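Long-range contacts in diaminobutyrate-pyruvate transaminase and L-2,4-diaminobutyrate decarboxylase (Vibrio parahaemolyticus, PDB 2QMA), which probably uses pyridoxal phosphate to decarboxylate L-2,4-diaminobutyrate through this C-terminal, glutamate decarboxylase-like domain, the longer protein also carrying a class-III aminotransferase part: residues 103-108 and 454-459; 468-473 and 484-489. One frame throughout, in Å; residues are numbered along the deposited sequence.

Contact 1. Residues 103-108 and 454-459; sequences CIAHLH and IAVLGE
Cys103 and Val456 lie next to each other as a single parallel bridge between the two segments. The polar part of this contact is all backbone. Ile104 N donates to Val456 O at 3.0 Å, with an N-H...O angle of 152°, and the donor lies in the carbonyl plane. A backbone bond between Val456 and Asp102 flanks it, so the N and O of Val456 both bond to the same neighbouring run of chain, one on Asp102 and one on Ile104. Ala105 N also comes within 3.1 Å of Val456 O, but its angle is too poor for a bond.

The apolar part splits into two groups. Val456 carries the first: with CG1 anti to the backbone N (chi1 -178°), that methyl reaches Ala105 CB at 3.7 Å, while CB and CG2 sit against Cys103 SG, the CB at 4.0 Å. In the second, Ile104 and Leu457 cross obliquely, and Ile104 CG2 meets Leu457 CD2 at 3.8 Å; both side chains go on to touch Phe470 and helix 479-495. Segment 454-459 is the lead-in and start of edge strand 458-462 of the four-stranded antiparallel sheet, which belongs to the small C-terminal domain of a fold-type I pyridoxal phosphate enzyme; its partner is the loop before helix 113-125.

Ala105 CB packs tightly on backbone, 3.3 Å from Leu457 C. The same methyl lies 3.4 Å above the centre of one face of the His106 ring, while Gly458 CA approaches that ring obliquely. NE2 of His106 is hydrogen-bonded to Asp133 of the second subunit, which ties the loop to the dimer interface. The His106 side chain lies about 8 Å from that of Lys325, the predicted cofactor lysine, which carries no pyridoxal phosphate in this model.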
loop_
_atom_site.group_PDB
_atom_site.type_symbol
_atom_site.label_atom_id
_atom_site.label_comp_id
_atom_site.label_asym_id
_atom_site.label_seq_id
_atom_site.Cartn_x
_atom_site.Cartn_y
_atom_site.Cartn_z
ATOM N N CYS A 103 -5.047 -2.774 -25.072
ATOM C CA CYS A 103 -5.112 -2.094 -23.775
ATOM C C CYS A 103 -3.937 -1.106 -23.657
ATOM O O CYS A 103 -2.801 -1.505 -23.421
ATOM C CB CYS A 103 -5.096 -3.114 -22.656
ATOM S SG CYS A 103 -5.420 -2.332 -21.043
ATOM N N ILE A 104 -4.206 0.189 -23.849
ATOM C CA ILE A 104 -3.135 1.118 -24.200
ATOM C C ILE A 104 -3.458 2.552 -23.806
ATOM O O ILE A 104 -3.050 3.490 -24.503
ATOM C CB ILE A 104 -2.815 1.019 -25.752
ATOM C CG1 ILE A 104 -1.393 1.494 -26.040
ATOM C CG2 ILE A 104 -3.847 1.752 -26.577
ATOM C CD1 ILE A 104 -0.798 1.100 -27.438
ATOM N N ALA A 105 -4.185 2.728 -22.693
ATOM C CA ALA A 105 -4.719 4.025 -22.305
ATOM C C ALA A 105 -3.827 4.807 -21.316
ATOM O O ALA A 105 -3.560 6.000 -21.526
ATOM C CB ALA A 105 -6.097 3.852 -21.680
ATOM N N HIS A 106 -3.419 4.128 -20.243
ATOM C CA HIS A 106 -2.950 4.776 -18.999
ATOM C C HIS A 106 -1.611 4.233 -18.553
ATOM O O HIS A 106 -1.071 3.284 -19.149
ATOM C CB HIS A 106 -3.957 4.483 -17.863
ATOM C CG HIS A 106 -5.381 4.790 -18.214
ATOM N ND1 HIS A 106 -5.796 6.042 -18.615
ATOM C CD2 HIS A 106 -6.490 4.017 -18.190
ATOM C CE1 HIS A 106 -7.095 6.022 -18.843
ATOM N NE2 HIS A 106 -7.539 4.802 -18.607
ATOM N N LEU A 107 -1.081 4.809 -17.473
ATOM C CA LEU A 107 0.153 4.289 -16.887
ATOM C C LEU A 107 -0.179 3.083 -16.025
ATOM O O LEU A 107 -0.023 3.100 -14.800
ATOM C CB LEU A 107 0.878 5.392 -16.106
ATOM C CG LEU A 107 1.485 6.471 -17.013
ATOM C CD1 LEU A 107 1.951 7.699 -16.201
ATOM C CD2 LEU A 107 2.675 5.947 -17.850
ATOM N N HIS A 108 -0.641 2.041 -16.704
ATOM C CA HIS A 108 -1.150 0.825 -16.100
ATOM C C HIS A 108 -0.423 -0.300 -16.841
ATOM O O HIS A 108 -0.737 -0.598 -17.984
ATOM C CB HIS A 108 -2.656 0.728 -16.300
ATOM C CG HIS A 108 -3.272 -0.512 -15.716
ATOM N ND1 HIS A 108 -4.450 -1.051 -16.190
ATOM C CD2 HIS A 108 -2.863 -1.324 -14.710
ATOM C CE1 HIS A 108 -4.750 -2.130 -15.486
ATOM N NE2 HIS A 108 -3.802 -2.313 -14.581
ATOM N N ILE A 454 -13.134 -3.461 -27.363
ATOM C CA ILE A 454 -12.311 -3.413 -28.562
ATOM C C ILE A 454 -10.946 -2.801 -28.224
ATOM O O ILE A 454 -9.917 -3.280 -28.656
ATOM C CB ILE A 454 -12.973 -2.516 -29.610
ATOM C CG1 ILE A 454 -14.283 -3.146 -30.090
ATOM C CG2 ILE A 454 -12.010 -2.265 -30.798
ATOM C CD1 ILE A 454 -15.197 -2.086 -30.780
ATOM N N ALA A 455 -10.968 -1.733 -27.443
ATOM C CA ALA A 455 -9.743 -1.049 -27.067
ATOM C C ALA A 455 -9.973 -0.220 -25.809
ATOM O O ALA A 455 -11.073 0.334 -25.589
ATOM C CB ALA A 455 -9.226 -0.156 -28.200
ATOM N N VAL A 456 -8.912 -0.158 -25.008
ATOM C CA VAL A 456 -8.839 0.709 -23.836
ATOM C C VAL A 456 -7.954 1.907 -24.197
ATOM O O VAL A 456 -6.722 1.790 -24.303
ATOM C CB VAL A 456 -8.331 -0.024 -22.567
ATOM C CG1 VAL A 456 -8.336 0.967 -21.368
ATOM C CG2 VAL A 456 -9.234 -1.273 -22.255
ATOM N N LEU A 457 -8.597 3.051 -24.414
ATOM C CA LEU A 457 -7.929 4.246 -24.922
ATOM C C LEU A 457 -8.015 5.367 -23.901
ATOM O O LEU A 457 -8.984 5.445 -23.153
ATOM C CB LEU A 457 -8.606 4.733 -26.201
ATOM C CG LEU A 457 -8.572 3.745 -27.362
ATOM C CD1 LEU A 457 -9.365 4.274 -28.551
ATOM C CD2 LEU A 457 -7.105 3.390 -27.723
ATOM N N GLY A 458 -7.006 6.223 -23.877
ATOM C CA GLY A 458 -7.018 7.383 -22.959
ATOM C C GLY A 458 -7.803 8.530 -23.592
ATOM O O GLY A 458 -7.990 8.556 -24.803
ATOM N N GLU A 459 -8.276 9.484 -22.789
ATOM C CA GLU A 459 -8.887 10.664 -23.384
ATOM C C GLU A 459 -8.518 11.871 -22.579
ATOM O O GLU A 459 -8.525 11.831 -21.352
ATOM C CB GLU A 459 -10.415 10.531 -23.614
ATOM C CG GLU A 459 -11.337 11.120 -22.576
ATOM C CD GLU A 459 -12.795 11.166 -23.048
ATOM O OE1 GLU A 459 -13.313 12.282 -23.327
ATOM O OE2 GLU A 459 -13.411 10.087 -23.169
#

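Contact 2. Residues 468-473 and 484-489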
loop_
_atom_site.group_PDB
_atom_site.type_symbol
_atom_site.label_atom_id
_atom_site.label_comp_id
_atom_site.label_asym_id
_atom_site.label_seq_id
_atom_site.Cartn_x
_atom_site.Cartn_y
_atom_site.Cartn_z
ATOM N N LEU A 468 -7.856 11.635 -28.044
ATOM C CA LEU A 468 -7.565 10.257 -27.648
ATOM C C LEU A 468 -6.094 10.126 -27.301
ATOM O O LEU A 468 -5.279 10.873 -27.801
ATOM C CB LEU A 468 -7.881 9.307 -28.793
ATOM C CG LEU A 468 -9.350 9.384 -29.260
ATOM C CD1 LEU A 468 -9.438 8.640 -30.563
ATOM C CD2 LEU A 468 -10.280 8.790 -28.209
ATOM N N LYS A 469 -5.785 9.150 -26.454
ATOM C CA LYS A 469 -4.432 8.891 -25.994
ATOM C C LYS A 469 -4.050 7.412 -25.993
ATOM O O LYS A 469 -4.809 6.547 -25.516
ATOM C CB LYS A 469 -4.209 9.474 -24.578
ATOM C CG LYS A 469 -2.863 9.101 -23.963
ATOM C CD LYS A 469 -2.590 9.898 -22.645
ATOM C CE LYS A 469 -3.497 9.443 -21.499
ATOM N NZ LYS A 469 -3.060 10.138 -20.211
ATOM N N PHE A 470 -2.861 7.154 -26.523
ATOM C CA PHE A 470 -2.140 5.912 -26.354
ATOM C C PHE A 470 -1.056 6.225 -25.303
ATOM O O PHE A 470 -0.281 7.194 -25.456
ATOM C CB PHE A 470 -1.372 5.487 -27.632
ATOM C CG PHE A 470 -2.215 5.112 -28.844
ATOM C CD1 PHE A 470 -3.563 4.752 -28.757
ATOM C CD2 PHE A 470 -1.589 5.036 -30.093
ATOM C CE1 PHE A 470 -4.288 4.358 -29.945
ATOM C CE2 PHE A 470 -2.287 4.638 -31.252
ATOM C CZ PHE A 470 -3.639 4.321 -31.177
ATOM N N THR A 471 -0.974 5.374 -24.290
ATOM C CA THR A 471 0.188 5.268 -23.420
ATOM C C THR A 471 0.893 3.956 -23.739
ATOM O O THR A 471 0.453 2.857 -23.320
ATOM C CB THR A 471 -0.237 5.367 -21.946
ATOM O OG1 THR A 471 -0.911 6.618 -21.773
ATOM C CG2 THR A 471 0.999 5.352 -21.016
ATOM N N ILE A 472 1.923 4.050 -24.571
ATOM C CA ILE A 472 2.624 2.846 -25.022
ATOM C C ILE A 472 3.593 2.323 -23.954
ATOM O O ILE A 472 4.586 2.984 -23.595
ATOM C CB ILE A 472 3.379 3.060 -26.355
ATOM C CG1 ILE A 472 2.463 3.719 -27.402
ATOM C CG2 ILE A 472 3.952 1.695 -26.853
ATOM C CD1 ILE A 472 3.227 4.410 -28.583
ATOM N N LEU A 473 3.299 1.148 -23.425
ATOM C CA LEU A 473 4.157 0.589 -22.382
ATOM C C LEU A 473 4.716 -0.748 -22.758
ATOM O O LEU A 473 5.874 -1.029 -22.504
ATOM C CB LEU A 473 3.446 0.465 -21.034
ATOM C CG LEU A 473 3.014 1.724 -20.259
ATOM C CD1 LEU A 473 2.374 1.356 -18.904
ATOM C CD2 LEU A 473 4.171 2.739 -20.086
ATOM N N SER A 484 -3.458 -2.090 -37.127
ATOM C CA SER A 484 -4.740 -2.691 -36.773
ATOM C C SER A 484 -5.524 -1.910 -35.687
ATOM O O SER A 484 -6.768 -1.855 -35.766
ATOM C CB SER A 484 -4.545 -4.148 -36.377
ATOM O OG SER A 484 -5.606 -4.565 -35.556
ATOM N N LEU A 485 -4.820 -1.359 -34.684
ATOM C CA LEU A 485 -5.455 -0.530 -33.666
ATOM C C LEU A 485 -6.095 0.722 -34.288
ATOM O O LEU A 485 -7.252 1.027 -34.035
ATOM C CB LEU A 485 -4.479 -0.184 -32.518
ATOM C CG LEU A 485 -5.062 0.631 -31.347
ATOM C CD1 LEU A 485 -6.370 0.001 -30.809
ATOM C CD2 LEU A 485 -4.004 0.723 -30.261
ATOM N N LEU A 486 -5.364 1.412 -35.154
ATOM C CA LEU A 486 -5.923 2.582 -35.860
ATOM C C LEU A 486 -7.091 2.192 -36.793
ATOM O O LEU A 486 -8.058 2.931 -36.914
ATOM C CB LEU A 486 -4.840 3.319 -36.644
ATOM C CG LEU A 486 -3.769 3.982 -35.770
ATOM C CD1 LEU A 486 -2.609 4.384 -36.668
ATOM C CD2 LEU A 486 -4.346 5.212 -35.105
ATOM N N SER A 487 -6.969 1.048 -37.459
ATOM C CA SER A 487 -8.064 0.527 -38.277
ATOM C C SER A 487 -9.346 0.269 -37.456
ATOM O O SER A 487 -10.426 0.640 -37.883
ATOM C CB SER A 487 -7.646 -0.749 -38.992
ATOM O OG SER A 487 -8.639 -1.080 -39.961
ATOM N N LYS A 488 -9.182 -0.344 -36.276
ATOM C CA LYS A 488 -10.277 -0.637 -35.336
ATOM C C LYS A 488 -10.953 0.640 -34.914
ATOM O O LYS A 488 -12.178 0.692 -34.844
ATOM C CB LYS A 488 -9.727 -1.294 -34.055
ATOM C CG LYS A 488 -9.248 -2.703 -34.222
ATOM C CD LYS A 488 -8.755 -3.231 -32.882
ATOM C CE LYS A 488 -7.514 -4.074 -33.044
ATOM N NZ LYS A 488 -7.775 -5.452 -33.468
ATOM N N ILE A 489 -10.148 1.660 -34.605
ATOM C CA ILE A 489 -10.678 2.958 -34.219
ATOM C C ILE A 489 -11.421 3.662 -35.359
ATOM O O ILE A 489 -12.488 4.254 -35.155
ATOM C CB ILE A 489 -9.595 3.887 -33.617
ATOM C CG1 ILE A 489 -9.042 3.280 -32.320
ATOM C CG2 ILE A 489 -10.181 5.294 -33.363
ATOM C CD1 ILE A 489 -7.712 3.876 -31.886
#
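Phe470 reaches across to three side chains of segment 484-489, part of helix 479-495, and its ring makes most of the contact. Its CG stands anti to the carbonyl carbon (chi1 -66°), which carries the ring off the strand with CE1 and CZ leading. Leu485 comes from the opposite direction. Here the first torsion swings CG anti to the backbone N (chi1 -177°), and CD2 then rests 3.7 Å from Phe470 CE1 and equally near CZ, its approach oblique to the ring. Ile489, one helical turn on, also points back at the strand and puts its CD1 at the ring edge, near the ring plane and 4.0 Å from Phe470 CE1. Leu486 starts out along the flank of the helix, but its chain bends inward until CD2 is 4.1 Å from Phe470 CZ.

The contact is wholly apolar and buried. Strand 468-471 and the helix run nearly antiparallel, at 157°, with their axes 12.5 Å apart at closest approach. This is the helix-on-sheet packing of the small C-terminal domain of the decarboxylase: helix 479-495, with helix 438-452 beside it, packs on one face of the four-stranded antiparallel sheet, and the chain turns back between strand and helix.

Leu468, two residues before Phe470 and on the same face of the strand, adds a looser touch, its CD1 being 4.4 Å from Ile489 CG2. At this end Leu445 of helix 438-452 touches both Leu468 and Ile489. Phe429 of the neighbouring strand meets the Phe470 ring edge-to-face, while Leu486 leans on Met409 of helix 389-411.

Following the chain from the N terminus, the loop 103-108 comes first, and contact 1 closes only after the intervening 345 residues, including the whole seven-stranded mixed sheet, have been laid down. Contact 2 opens just beyond it and closes a short circuit, strand 465-471 back to helix 479-495. The two are therefore in series, neither nested nor crossed, with centres 8 Å apart. Strands 458-462 and 465-471 are consecutive in the chain and adjacent in the sheet, paired by Gly458 N to Lys469 O at 2.8 Å. Thr471 OG1 also hydrogen-bonds Ala105 O, so the early loop reaches strand 465-471 as well as the run leading into strand 458-462.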